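Local coordinates for lipocalin AI-4 (Rhodnius prolixus, PDB 5HA0), which probably scavenges cysteinyl leukotrienes as a salivary lipocalin of a blood-feeding bug, and holds leukotriene D4 in its barrel here, at residues D30-H35 against V43-Y48. Sequence-based numbering, arbitrary orientation.
Sequences DWYLTH and VRCEKY. With LTD ((5~{S},6~{R},7~{E},9~{E},11~{Z},14~{Z})-6-[(2~{R})-2-azanyl-3-(2-hydroxy-2-oxoethylamino)-3-oxidanylidene-propyl]sulfanyl-5-oxidanyl-icosa-7,9,11,14-tetraenoic acid), chain B.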
# COMPACT_ATOMS: atom_id res chain seq x y z
N ASP A 30 13.48 -1.33 1.87
CA ASP A 30 12.62 -0.43 2.63
C ASP A 30 11.83 0.45 1.70
O ASP A 30 12.33 0.85 0.65
CB ASP A 30 13.44 0.46 3.56
CG ASP A 30 14.10 -0.30 4.68
OD1 ASP A 30 13.65 -1.43 4.98
OD2 ASP A 30 15.04 0.25 5.28
N TRP A 31 10.61 0.79 2.11
CA TRP A 31 9.75 1.70 1.36
C TRP A 31 9.19 2.75 2.31
O TRP A 31 8.57 2.39 3.32
CB TRP A 31 8.57 0.97 0.71
CG TRP A 31 8.86 0.16 -0.54
CD1 TRP A 31 8.89 -1.21 -0.65
CD2 TRP A 31 9.10 0.67 -1.86
NE1 TRP A 31 9.15 -1.58 -1.94
CE2 TRP A 31 9.29 -0.45 -2.71
CE3 TRP A 31 9.20 1.95 -2.41
CZ2 TRP A 31 9.55 -0.32 -4.07
CZ3 TRP A 31 9.46 2.08 -3.76
CH2 TRP A 31 9.63 0.95 -4.58
N TYR A 32 9.38 4.02 1.99
CA TYR A 32 8.79 5.09 2.79
C TYR A 32 7.46 5.54 2.21
O TYR A 32 7.36 5.80 1.02
CB TYR A 32 9.73 6.30 2.87
CG TYR A 32 11.04 6.00 3.57
CD1 TYR A 32 12.10 5.41 2.88
CD2 TYR A 32 11.21 6.29 4.92
CE1 TYR A 32 13.30 5.12 3.52
CE2 TYR A 32 12.40 6.01 5.57
CZ TYR A 32 13.44 5.43 4.86
OH TYR A 32 14.62 5.15 5.51
N LEU A 33 6.44 5.66 3.05
CA LEU A 33 5.14 6.15 2.59
C LEU A 33 5.15 7.66 2.60
O LEU A 33 4.97 8.28 3.65
CB LEU A 33 4.02 5.59 3.47
CG LEU A 33 2.59 6.01 3.15
CD1 LEU A 33 2.27 5.87 1.68
CD2 LEU A 33 1.60 5.21 3.98
N THR A 34 5.38 8.26 1.44
CA THR A 34 5.63 9.71 1.41
C THR A 34 4.39 10.54 1.07
O THR A 34 4.33 11.70 1.45
CB THR A 34 6.77 10.07 0.42
OG1 THR A 34 6.42 9.64 -0.91
CG2 THR A 34 8.10 9.42 0.84
N HIS A 35 3.44 9.98 0.31
CA HIS A 35 2.23 10.71 -0.09
C HIS A 35 1.04 9.78 -0.14
O HIS A 35 1.20 8.58 -0.32
CB HIS A 35 2.38 11.33 -1.49
CG HIS A 35 3.52 12.28 -1.63
ND1 HIS A 35 4.84 11.86 -1.63
CD2 HIS A 35 3.55 13.61 -1.86
CE1 HIS A 35 5.62 12.92 -1.79
NE2 HIS A 35 4.86 13.98 -1.94
N VAL A 43 0.52 14.31 10.24
CA VAL A 43 1.17 13.40 9.31
C VAL A 43 2.43 12.80 9.95
O VAL A 43 3.06 13.37 10.85
CB VAL A 43 1.52 14.08 7.95
CG1 VAL A 43 0.23 14.52 7.25
CG2 VAL A 43 2.45 15.25 8.12
N ARG A 44 2.77 11.62 9.46
CA ARG A 44 3.84 10.79 10.01
C ARG A 44 4.70 10.28 8.87
O ARG A 44 4.33 10.41 7.70
CB ARG A 44 3.26 9.61 10.80
CG ARG A 44 2.49 10.01 12.06
CD ARG A 44 1.77 8.80 12.66
NE ARG A 44 0.72 8.31 11.76
CZ ARG A 44 0.79 7.19 11.04
NH1 ARG A 44 1.85 6.40 11.13
NH2 ARG A 44 -0.22 6.85 10.25
N CYS A 45 5.84 9.68 9.21
CA CYS A 45 6.66 9.02 8.22
C CYS A 45 6.80 7.54 8.53
O CYS A 45 7.58 7.14 9.40
CB CYS A 45 8.04 9.67 8.14
SG CYS A 45 9.07 8.96 6.82
N GLU A 46 6.02 6.74 7.81
CA GLU A 46 6.06 5.29 7.96
C GLU A 46 7.10 4.68 7.05
O GLU A 46 7.07 4.87 5.83
CB GLU A 46 4.69 4.68 7.67
CG GLU A 46 3.61 5.11 8.64
CD GLU A 46 2.28 4.41 8.41
OE1 GLU A 46 2.06 3.90 7.29
OE2 GLU A 46 1.47 4.41 9.35
N LYS A 47 8.02 3.93 7.65
CA LYS A 47 9.01 3.17 6.91
C LYS A 47 8.59 1.70 6.94
O LYS A 47 8.53 1.08 8.00
CB LYS A 47 10.41 3.34 7.50
CG LYS A 47 11.47 2.48 6.82
CD LYS A 47 12.88 2.83 7.27
CE LYS A 47 13.06 2.63 8.76
NZ LYS A 47 13.22 1.20 9.12
N TYR A 48 8.29 1.17 5.76
CA TYR A 48 7.89 -0.21 5.61
C TYR A 48 9.11 -1.06 5.33
O TYR A 48 9.77 -0.90 4.31
CB TYR A 48 6.85 -0.35 4.49
CG TYR A 48 5.49 0.15 4.88
CD1 TYR A 48 5.25 1.51 5.04
CD2 TYR A 48 4.43 -0.73 5.09
CE1 TYR A 48 4.00 1.98 5.43
CE2 TYR A 48 3.17 -0.27 5.47
CZ TYR A 48 2.96 1.09 5.63
OH TYR A 48 1.72 1.56 6.01
O2 LTD B . -5.48 2.68 3.37
C1 LTD B . -5.60 3.79 3.92
O1 LTD B . -4.64 4.59 4.02
C2 LTD B . -6.94 4.17 4.48
C3 LTD B . -6.91 4.15 6.01
C4 LTD B . -6.22 2.89 6.53
C5 LTD B . -6.37 2.80 8.04
O3 LTD B . -5.59 3.83 8.67
C6 LTD B . -5.95 1.44 8.57
C7 LTD B . -4.48 1.16 8.31
C8 LTD B . -4.08 0.14 7.53
C9 LTD B . -2.65 -0.12 7.31
C10 LTD B . -2.19 -1.20 6.67
C11 LTD B . -0.75 -1.37 6.53
C12 LTD B . -0.12 -2.38 5.92
C13 LTD B . -0.81 -3.54 5.23
C14 LTD B . -1.30 -3.12 3.86
C15 LTD B . -0.52 -3.01 2.78
C16 LTD B . 0.96 -3.32 2.80
C17 LTD B . 1.74 -2.26 2.02
C18 LTD B . 3.18 -2.71 1.82
C19 LTD B . 4.07 -1.60 1.29
C20 LTD B . 5.48 -2.10 1.08
O32 LTD B . -0.70 1.86 12.57
C21 LTD B . -1.78 1.45 12.12
O31 LTD B . -2.21 1.77 10.99
CA3 LTD B . -2.62 0.51 12.95
N3 LTD B . -3.87 0.21 12.28
C22 LTD B . -4.93 -0.16 13.00
O33 LTD B . -4.88 -0.24 14.22
CA2 LTD B . -6.22 -0.48 12.30
CB2 LTD B . -6.12 -0.29 10.79
SG2 LTD B . -6.28 1.45 10.35
N2 LTD B . -7.28 0.39 12.85
O HOH W 1 4.12 8.07 6.13
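Leu-33 and Tyr-48 lie side by side on the ligand-facing side of an antiparallel hairpin. This side is buried and firmly held. Leu-33 CB comes within 4.1 Å of Tyr-48 CE1, and Leu-33 CD2 rests 3.6 Å from Glu-46 OE1. Tyr-48 OH donates to Glu-46 OE1 at 2.7 Å, meeting the carboxylate on its syn side but well out of its plane. Arg-44 NH1 forms a salt bridge with Glu-46 OE2, so both carboxylate oxygens have a partner. Arg-110 also bonds the Tyr-48 hydroxyl. The leukotriene tail passes close by: its C12 lies at the edge of the Tyr-48 ring, and its terminal C20 is 3.9 Å from Trp-31 CD1.

Trp-31 and Tyr-48 form a hydrogen-bonded pair, with Tyr-48 N to Trp-31 O at 2.7 Å. Leu-33 N bonds Glu-46 O directly, at 3.0 Å. In place of the return bond a water accepts from Glu-46 N and donates to Leu-33 O and Arg-44 O.

The other face is partly exposed, though Lys-47 CD still comes within 3.4 Å of Tyr-32 OH. Lys-47 CG sits over one face of the Tyr-32 ring as a CH-pi contact, nearer the ring's border than its centre. With chi1 at 176°, Lys-47 CG stands anti to the backbone N, which brings the aliphatic chain alongside the ring. Cys-45 SG meets the ring edge and is tied to Cys-155 by a disulfide. The loose end is Asp-30: its OD2 and Lys-47 NZ are 4.4 Å apart, too far for a salt bridge.

The hairpin belongs to the antiparallel lipocalin barrel. Strand 120-127 flanks strand 30-36, and strand 55-60 pairs with 46-51, stacking Phe-58 on Tyr-48.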